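Local coordinates for 2-C-methyl-D-erythritol 2,4-cyclodiphosphate synthase (Thermus thermophilus, PDB 1IV3), which converts 4-diphosphocytidyl-2-C-methyl-D-erythritol 2-phosphate into 2-C-methyl-D-erythritol 2,4-cyclodiphosphate, releasing CMP, in the non-mevalonate pathway of isoprenoid synthesis, at residues D8-E13 against A40-T45; L59-P62 against R67-G70; R72-L77 against S117-L122. The protein carries 3 engineered substitutions. One frame throughout, in Å; residues are numbered along the deposited sequence.

Interaction 1. Residues D8-E13 against A40-T45; sequences DSHRLE and AMHALT. Engineered in segment 40-45: Met41 (natural residue Leu). With MG (magnesium ion), chain G.
Asp8 and Ala43 mark where the strand of 8-13 passes the helix of 40-45, the two short axes coming within 7.6 Å and running nearly antiparallel at 153°. The side chains of Asp8, His10 and His42 converge here on one magnesium ion. Asp8 gives it OD2 at 1.9 Å, His10 gives NE2 at 2.0 Å, and His42 gives ND1, with water 1 as a further ligand. With CG of Asp8 anti to the backbone N (chi1 -166°), the carboxylate reaches the edge of the His42 ring, near the ring plane, and the two planes are 41° apart. OD2 of Asp8 and ND1 of His42 are only 2.9 Å from each other because they share the metal, with no hydrogen bond between them. The imidazoles of His10 and His42 come together by their metal-bound edges, without stacking. This Asp-X-His pair on a strand, completed by a histidine from a helix, is the divalent-metal site of the IspF family, and the substrate diphosphate is expected to bind beside it. Second-shell partners hold two of the ligands: OG of Ser73 is hydrogen-bonded to NE2 of His42, which probably helps fix the rotation of that ring, and Lys132 of the second subunit makes a salt bridge to OD1 of Asp8, so the site lies at a subunit interface. Away from the metal, CB of Ala43 packs 3.9 Å from the backbone N of Asp8, where helix and strand touch.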
loop_
_atom_site.group_PDB
_atom_site.type_symbol
_atom_site.label_atom_id
_atom_site.label_comp_id
_atom_site.label_asym_id
_atom_site.label_seq_id
_atom_site.Cartn_x
_atom_site.Cartn_y
_atom_site.Cartn_z
ATOM N N ASP A 8 -6.601 -2.320 6.396
ATOM C CA ASP A 8 -7.246 -2.403 7.704
ATOM C C ASP A 8 -6.172 -2.504 8.783
ATOM O O ASP A 8 -5.078 -3.038 8.568
ATOM C CB ASP A 8 -8.168 -3.607 7.830
ATOM C CG ASP A 8 -9.089 -3.490 9.043
ATOM O OD1 ASP A 8 -9.307 -2.352 9.507
ATOM O OD2 ASP A 8 -9.446 -4.566 9.561
ATOM N N SER A 9 -6.524 -1.997 9.952
ATOM C CA SER A 9 -5.661 -2.176 11.122
ATOM C C SER A 9 -6.522 -2.342 12.371
ATOM O O SER A 9 -7.641 -1.836 12.403
ATOM C CB SER A 9 -4.696 -1.000 11.259
ATOM O OG SER A 9 -5.380 0.163 11.705
ATOM N N HIS A 10 -5.989 -3.054 13.359
ATOM C CA HIS A 10 -6.634 -3.163 14.653
ATOM C C HIS A 10 -5.593 -3.167 15.770
ATOM O O HIS A 10 -4.515 -3.733 15.615
ATOM C CB HIS A 10 -7.479 -4.431 14.823
ATOM C CG HIS A 10 -8.697 -4.342 13.948
ATOM N ND1 HIS A 10 -9.897 -3.821 14.383
ATOM C CD2 HIS A 10 -8.876 -4.690 12.647
ATOM C CE1 HIS A 10 -10.773 -3.866 13.388
ATOM N NE2 HIS A 10 -10.176 -4.388 12.323
ATOM N N ARG A 11 -6.016 -2.525 16.854
ATOM C CA ARG A 11 -5.250 -2.564 18.086
ATOM C C ARG A 11 -5.267 -4.021 18.542
ATOM O O ARG A 11 -6.280 -4.715 18.479
ATOM C CB ARG A 11 -5.855 -1.648 19.126
ATOM C CG ARG A 11 -4.995 -1.187 20.278
ATOM C CD ARG A 11 -5.543 0.130 20.845
ATOM N NE ARG A 11 -4.741 1.261 20.383
ATOM C CZ ARG A 11 -3.440 1.414 20.608
ATOM N NH1 ARG A 11 -2.752 0.512 21.299
ATOM N NH2 ARG A 11 -2.808 2.485 20.137
ATOM N N LEU A 12 -4.100 -4.440 19.018
ATOM C CA LEU A 12 -4.048 -5.816 19.522
ATOM C C LEU A 12 -4.044 -5.810 21.044
ATOM O O LEU A 12 -3.340 -5.024 21.678
ATOM C CB LEU A 12 -2.813 -6.504 18.952
ATOM C CG LEU A 12 -2.863 -6.892 17.478
ATOM C CD1 LEU A 12 -1.462 -7.244 17.006
ATOM C CD2 LEU A 12 -3.836 -8.052 17.252
ATOM N N GLU A 13 -4.831 -6.690 21.666
ATOM C CA GLU A 13 -4.735 -6.705 23.131
ATOM C C GLU A 13 -4.579 -8.122 23.668
ATOM O O GLU A 13 -5.066 -9.102 23.106
ATOM C CB GLU A 13 -5.953 -6.009 23.735
ATOM C CG GLU A 13 -5.585 -4.827 24.629
ATOM C CD GLU A 13 -6.162 -3.517 24.124
ATOM O OE1 GLU A 13 -7.166 -3.579 23.379
ATOM O OE2 GLU A 13 -5.606 -2.453 24.470
ATOM N N ALA A 40 -7.168 -9.050 7.568
ATOM C CA ALA A 40 -7.044 -9.640 6.238
ATOM C C ALA A 40 -8.395 -9.595 5.527
ATOM O O ALA A 40 -8.545 -9.076 4.430
ATOM C CB ALA A 40 -6.586 -11.096 6.297
ATOM N N MET A 41 -9.400 -10.162 6.207
ATOM C CA MET A 41 -10.737 -10.145 5.628
ATOM C C MET A 41 -11.181 -8.711 5.356
ATOM O O MET A 41 -11.746 -8.414 4.302
ATOM C CB MET A 41 -11.773 -10.799 6.543
ATOM C CG MET A 41 -11.759 -12.308 6.645
ATOM S SD MET A 41 -12.321 -13.216 5.186
ATOM C CE MET A 41 -10.800 -13.687 4.460
ATOM N N HIS A 42 -10.954 -7.785 6.292
ATOM C CA HIS A 42 -11.463 -6.427 6.074
ATOM C C HIS A 42 -10.782 -5.726 4.902
ATOM O O HIS A 42 -11.460 -5.095 4.089
ATOM C CB HIS A 42 -11.279 -5.573 7.326
ATOM C CG HIS A 42 -12.198 -6.013 8.414
ATOM N ND1 HIS A 42 -12.226 -5.454 9.663
ATOM C CD2 HIS A 42 -13.147 -6.990 8.403
ATOM C CE1 HIS A 42 -13.149 -6.057 10.400
ATOM N NE2 HIS A 42 -13.720 -6.994 9.657
ATOM N N ALA A 43 -9.466 -5.896 4.835
ATOM C CA ALA A 43 -8.750 -5.226 3.733
ATOM C C ALA A 43 -9.121 -5.813 2.378
ATOM O O ALA A 43 -9.238 -5.083 1.393
ATOM C CB ALA A 43 -7.246 -5.320 3.965
ATOM N N LEU A 44 -9.310 -7.138 2.295
ATOM C CA LEU A 44 -9.736 -7.767 1.043
ATOM C C LEU A 44 -11.129 -7.293 0.664
ATOM O O LEU A 44 -11.431 -7.042 -0.502
ATOM C CB LEU A 44 -9.733 -9.306 1.171
ATOM C CG LEU A 44 -8.330 -9.919 1.222
ATOM C CD1 LEU A 44 -8.342 -11.366 1.697
ATOM C CD2 LEU A 44 -7.679 -9.791 -0.154
ATOM N N THR A 45 -12.001 -7.168 1.669
ATOM C CA THR A 45 -13.389 -6.770 1.379
ATOM C C THR A 45 -13.430 -5.332 0.849
ATOM O O THR A 45 -14.085 -5.013 -0.157
ATOM C CB THR A 45 -14.265 -6.899 2.633
ATOM O OG1 THR A 45 -14.267 -8.244 3.138
ATOM C CG2 THR A 45 -15.727 -6.592 2.306
HETATM MG MG MG G . -11.037 -4.167 10.544
HETATM O O HOH W 1 -12.445 -2.310 10.664
#

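Interaction 2. Residues L59-P62 against R67-G70; sequences LLFP and RWRG
Phe61 presents its edge to the face of the Trp68 indole, an edge-to-face (T-shaped) aromatic pair whose planes stand at 88° and whose six-membered rings have centroids 4.9 Å apart. Between the two rings, CD1 of Phe61 comes nearest, 3.5 Å from CD2 of Trp68, and CE1 follows along the same edge toward CE2 and CZ2. CG of Trp68 stands anti to the carbonyl carbon (chi1 -54°), which turns the indole face onto Phe61. The indole is sandwiched: CB of Arg67 lies over its opposite face, toward the rim. Apolar contact beyond the rings is slight, CD of Pro62 coming to 4.5 Å from CD1 of Trp68. The polar part is indirect. NE1 of Trp68 is 3.3 Å from Leu60 O, but at too poor an angle for a hydrogen bond; water 2 bridges them, donating to Leu60 O at 2.8 Å and accepting weakly from NE1. Phe61 and Pro62 belong to the predicted substrate-binding segment. The pair joins the turn after helix 57-60 to the loop leading into helix 73-86, where Phe76 stacks on Phe61 and Val75 touches Trp68, while Thr45 of helix 39-50 packs against Phe61.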
loop_
_atom_site.group_PDB
_atom_site.type_symbol
_atom_site.label_atom_id
_atom_site.label_comp_id
_atom_site.label_asym_id
_atom_site.label_seq_id
_atom_site.Cartn_x
_atom_site.Cartn_y
_atom_site.Cartn_z
ATOM N N LEU A 59 -19.389 1.668 5.388
ATOM C CA LEU A 59 -20.642 2.061 4.770
ATOM C C LEU A 59 -21.612 0.884 4.674
ATOM O O LEU A 59 -22.784 1.020 5.029
ATOM C CB LEU A 59 -20.423 2.625 3.361
ATOM C CG LEU A 59 -21.717 2.864 2.573
ATOM C CD1 LEU A 59 -22.455 4.085 3.119
ATOM C CD2 LEU A 59 -21.435 3.022 1.094
ATOM N N LEU A 60 -21.109 -0.249 4.180
ATOM C CA LEU A 60 -22.021 -1.329 3.815
ATOM C C LEU A 60 -22.290 -2.283 4.968
ATOM O O LEU A 60 -23.335 -2.951 4.995
ATOM C CB LEU A 60 -21.464 -2.089 2.620
ATOM C CG LEU A 60 -21.221 -1.396 1.293
ATOM C CD1 LEU A 60 -21.008 -2.462 0.217
ATOM C CD2 LEU A 60 -22.352 -0.476 0.887
ATOM N N PHE A 61 -21.375 -2.342 5.938
ATOM C CA PHE A 61 -21.537 -3.321 7.004
ATOM C C PHE A 61 -21.437 -2.689 8.379
ATOM O O PHE A 61 -20.647 -3.171 9.207
ATOM C CB PHE A 61 -20.492 -4.435 6.840
ATOM C CG PHE A 61 -20.474 -5.073 5.461
ATOM C CD1 PHE A 61 -21.547 -5.843 5.006
ATOM C CD2 PHE A 61 -19.401 -4.910 4.601
ATOM C CE1 PHE A 61 -21.510 -6.408 3.744
ATOM C CE2 PHE A 61 -19.365 -5.475 3.344
ATOM C CZ PHE A 61 -20.435 -6.231 2.889
ATOM N N PRO A 62 -22.209 -1.641 8.643
ATOM C CA PRO A 62 -22.061 -0.932 9.919
ATOM C C PRO A 62 -22.748 -1.721 11.019
ATOM O O PRO A 62 -23.697 -2.451 10.740
ATOM C CB PRO A 62 -22.822 0.375 9.678
ATOM C CG PRO A 62 -23.964 -0.099 8.802
ATOM C CD PRO A 62 -23.280 -1.040 7.839
ATOM N N ARG A 67 -28.404 -6.880 10.223
ATOM C CA ARG A 67 -27.982 -7.951 9.319
ATOM C C ARG A 67 -26.508 -8.286 9.513
ATOM O O ARG A 67 -26.070 -9.410 9.278
ATOM C CB ARG A 67 -28.144 -7.585 7.838
ATOM C CG ARG A 67 -29.538 -7.734 7.273
ATOM C CD ARG A 67 -29.700 -7.056 5.928
ATOM N NE ARG A 67 -29.009 -5.769 5.876
ATOM C CZ ARG A 67 -28.849 -5.102 4.733
ATOM N NH1 ARG A 67 -29.355 -5.667 3.642
ATOM N NH2 ARG A 67 -28.220 -3.933 4.673
ATOM N N TRP A 68 -25.728 -7.281 9.924
ATOM C CA TRP A 68 -24.279 -7.466 9.899
ATOM C C TRP A 68 -23.635 -7.460 11.272
ATOM O O TRP A 68 -22.536 -7.998 11.428
ATOM C CB TRP A 68 -23.649 -6.346 9.047
ATOM C CG TRP A 68 -24.262 -6.255 7.682
ATOM C CD1 TRP A 68 -24.892 -5.166 7.153
ATOM C CD2 TRP A 68 -24.296 -7.279 6.684
ATOM N NE1 TRP A 68 -25.312 -5.462 5.883
ATOM C CE2 TRP A 68 -24.969 -6.750 5.565
ATOM C CE3 TRP A 68 -23.839 -8.600 6.605
ATOM C CZ2 TRP A 68 -25.184 -7.490 4.400
ATOM C CZ3 TRP A 68 -24.053 -9.331 5.452
ATOM C CH2 TRP A 68 -24.728 -8.778 4.351
ATOM N N ARG A 69 -24.286 -6.850 12.260
ATOM C CA ARG A 69 -23.648 -6.791 13.586
ATOM C C ARG A 69 -23.368 -8.202 14.091
ATOM O O ARG A 69 -24.211 -9.089 13.940
ATOM C CB ARG A 69 -24.518 -6.021 14.578
ATOM C CG ARG A 69 -23.979 -6.064 16.001
ATOM C CD ARG A 69 -24.697 -5.136 16.960
ATOM N NE ARG A 69 -26.077 -5.526 17.230
ATOM C CZ ARG A 69 -27.145 -4.981 16.659
ATOM N NH1 ARG A 69 -27.017 -4.003 15.765
ATOM N NH2 ARG A 69 -28.352 -5.420 16.987
ATOM N N GLY A 70 -22.190 -8.432 14.683
ATOM C CA GLY A 70 -21.922 -9.746 15.228
ATOM C C GLY A 70 -21.561 -10.822 14.223
ATOM O O GLY A 70 -21.172 -11.918 14.654
HETATM O O HOH W 2 -25.149 -3.728 3.042
#

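Interaction 3. Residues R72-L77 against S117-L122; sequences RSEVFL and SRLMRL. Engineered in segment 117-122: Met120 (natural residue Leu).
Two helices of the layer covering the mixed sheet meet here, the first turn of helix 73-86 against the last turn of helix 109-120. Leu119 carries most of the contact from the side of 117-122, its CG lying 3.5 Å from OE2 of Glu74 and its CB 4.1 Å from CD2 of Leu77. With CG anti to the backbone N (chi1 160°) and the chain extended beyond it, Glu74 runs across the Leu119 branches at about a right angle, and its carboxylate has apolar neighbours on this side. OE2 is satisfied by a salt bridge to Arg78, one turn on, while OE1 accepts from water 3, which in turn accepts from NH2 of Arg118. In the alpha/beta arrangement of the IspF subunit, this joint lies beside helix 39-50, whose Met41 touches Leu119. If Leu119 were an alanine, the gap opened between Glu74 and Met41 would probably leave the carboxylate without its apolar neighbour. Leu77 also sends CD2 to CG of Met120, an engineered residue, 4.2 Å away.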
loop_
_atom_site.group_PDB
_atom_site.type_symbol
_atom_site.label_atom_id
_atom_site.label_comp_id
_atom_site.label_asym_id
_atom_site.label_seq_id
_atom_site.Cartn_x
_atom_site.Cartn_y
_atom_site.Cartn_z
ATOM N N ARG A 72 -19.325 -12.954 11.463
ATOM C CA ARG A 72 -17.934 -13.161 11.083
ATOM C C ARG A 72 -17.555 -12.332 9.866
ATOM O O ARG A 72 -18.367 -12.136 8.968
ATOM C CB ARG A 72 -17.659 -14.603 10.662
ATOM C CG ARG A 72 -17.773 -15.717 11.666
ATOM C CD ARG A 72 -17.158 -16.964 11.009
ATOM N NE ARG A 72 -17.391 -18.135 11.838
ATOM C CZ ARG A 72 -16.734 -19.286 11.704
ATOM N NH1 ARG A 72 -15.798 -19.422 10.782
ATOM N NH2 ARG A 72 -17.059 -20.261 12.532
ATOM N N SER A 73 -16.317 -11.859 9.789
ATOM C CA SER A 73 -15.907 -11.034 8.658
ATOM C C SER A 73 -15.979 -11.729 7.303
ATOM O O SER A 73 -16.119 -11.089 6.243
ATOM C CB SER A 73 -14.474 -10.528 8.931
ATOM O OG SER A 73 -14.520 -9.665 10.069
ATOM N N GLU A 74 -15.892 -13.066 7.276
ATOM C CA GLU A 74 -16.064 -13.773 6.006
ATOM C C GLU A 74 -17.436 -13.512 5.384
ATOM O O GLU A 74 -17.609 -13.537 4.164
ATOM C CB GLU A 74 -15.881 -15.289 6.197
ATOM C CG GLU A 74 -16.516 -16.097 5.064
ATOM C CD GLU A 74 -16.268 -17.587 5.225
ATOM O OE1 GLU A 74 -15.920 -17.995 6.356
ATOM O OE2 GLU A 74 -16.416 -18.315 4.219
ATOM N N VAL A 75 -18.452 -13.237 6.203
ATOM C CA VAL A 75 -19.774 -12.937 5.662
ATOM C C VAL A 75 -19.787 -11.636 4.870
ATOM O O VAL A 75 -20.493 -11.481 3.869
ATOM C CB VAL A 75 -20.794 -12.841 6.815
ATOM C CG1 VAL A 75 -22.085 -12.185 6.361
ATOM C CG2 VAL A 75 -21.027 -14.245 7.379
ATOM N N PHE A 76 -18.989 -10.681 5.327
ATOM C CA PHE A 76 -18.840 -9.416 4.626
ATOM C C PHE A 76 -18.093 -9.657 3.320
ATOM O O PHE A 76 -18.471 -9.120 2.287
ATOM C CB PHE A 76 -18.076 -8.387 5.448
ATOM C CG PHE A 76 -18.676 -8.216 6.834
ATOM C CD1 PHE A 76 -20.029 -8.450 7.041
ATOM C CD2 PHE A 76 -17.868 -7.821 7.890
ATOM C CE1 PHE A 76 -20.564 -8.309 8.310
ATOM C CE2 PHE A 76 -18.405 -7.686 9.168
ATOM C CZ PHE A 76 -19.759 -7.930 9.368
ATOM N N LEU A 77 -17.028 -10.450 3.383
ATOM C CA LEU A 77 -16.245 -10.691 2.176
ATOM C C LEU A 77 -17.103 -11.340 1.100
ATOM O O LEU A 77 -17.098 -10.954 -0.070
ATOM C CB LEU A 77 -15.038 -11.577 2.512
ATOM C CG LEU A 77 -14.247 -11.969 1.247
ATOM C CD1 LEU A 77 -13.154 -10.936 1.014
ATOM C CD2 LEU A 77 -13.726 -13.381 1.397
ATOM N N SER A 117 -7.969 -19.146 -0.435
ATOM C CA SER A 117 -8.246 -19.803 -1.708
ATOM C C SER A 117 -9.686 -20.302 -1.782
ATOM O O SER A 117 -10.362 -20.140 -2.803
ATOM C CB SER A 117 -7.267 -20.961 -1.896
ATOM O OG SER A 117 -7.627 -21.825 -2.956
ATOM N N ARG A 118 -10.136 -20.903 -0.678
ATOM C CA ARG A 118 -11.490 -21.479 -0.587
ATOM C C ARG A 118 -12.536 -20.374 -0.588
ATOM O O ARG A 118 -13.535 -20.411 -1.290
ATOM C CB ARG A 118 -11.662 -22.312 0.679
ATOM C CG ARG A 118 -12.986 -23.075 0.765
ATOM C CD ARG A 118 -12.919 -24.126 1.892
ATOM N NE ARG A 118 -12.835 -23.359 3.141
ATOM C CZ ARG A 118 -13.940 -22.999 3.791
ATOM N NH1 ARG A 118 -15.125 -23.356 3.317
ATOM N NH2 ARG A 118 -13.793 -22.297 4.899
ATOM N N LEU A 119 -12.276 -19.355 0.228
ATOM C CA LEU A 119 -13.230 -18.264 0.380
ATOM C C LEU A 119 -13.406 -17.459 -0.885
ATOM O O LEU A 119 -14.507 -17.032 -1.232
ATOM C CB LEU A 119 -12.730 -17.352 1.520
ATOM C CG LEU A 119 -13.263 -17.700 2.909
ATOM C CD1 LEU A 119 -12.999 -19.167 3.226
ATOM C CD2 LEU A 119 -12.654 -16.815 3.985
ATOM N N MET A 120 -12.308 -17.206 -1.608
ATOM C CA MET A 120 -12.360 -16.328 -2.771
ATOM C C MET A 120 -12.437 -17.146 -4.048
ATOM O O MET A 120 -12.513 -16.598 -5.144
ATOM C CB MET A 120 -11.142 -15.379 -2.738
ATOM C CG MET A 120 -11.396 -14.092 -1.965
ATOM S SD MET A 120 -9.987 -12.942 -1.870
ATOM C CE MET A 120 -8.733 -13.980 -1.371
ATOM N N ARG A 121 -12.420 -18.470 -3.884
ATOM C CA ARG A 121 -12.480 -19.406 -4.993
ATOM C C ARG A 121 -11.384 -19.098 -6.006
ATOM O O ARG A 121 -11.616 -19.010 -7.220
ATOM C CB ARG A 121 -13.856 -19.354 -5.669
ATOM C CG ARG A 121 -14.992 -19.724 -4.703
ATOM C CD ARG A 121 -16.251 -19.968 -5.556
ATOM N NE ARG A 121 -16.842 -18.684 -5.935
ATOM C CZ ARG A 121 -16.520 -17.952 -6.995
ATOM N NH1 ARG A 121 -15.579 -18.329 -7.851
ATOM N NH2 ARG A 121 -17.144 -16.800 -7.221
ATOM N N LEU A 122 -10.161 -18.931 -5.486
ATOM C CA LEU A 122 -9.062 -18.671 -6.410
ATOM C C LEU A 122 -8.028 -19.778 -6.276
ATOM O O LEU A 122 -7.867 -20.330 -5.187
ATOM C CB LEU A 122 -8.402 -17.330 -6.086
ATOM C CG LEU A 122 -9.103 -16.036 -6.475
ATOM C CD1 LEU A 122 -8.275 -14.848 -5.963
ATOM C CD2 LEU A 122 -9.322 -15.947 -7.974
HETATM O O HOH W 3 -15.161 -20.606 6.813
#

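From the N terminus, interaction 1 comes first, closing the loop between strand 3-14 and helix 39-50 round the metal. Interaction 2 closes a short loop between helix 57-60 and the approach to helix 73-86, and interaction 3 closes the longest span, from the start of that helix to the end of helix 109-120. The three follow in series; none nests in or crosses another. They still touch in space: between interactions 1 and 3, CB of the engineered Met41 packs on CB of Ser73 and Thr45 lies against Leu77, while interactions 2 and 3 meet where Trp68 O approaches the Phe76 ring. Helix 73-86 therefore borders all three, linking metal site, substrate-binding loop and helical layer.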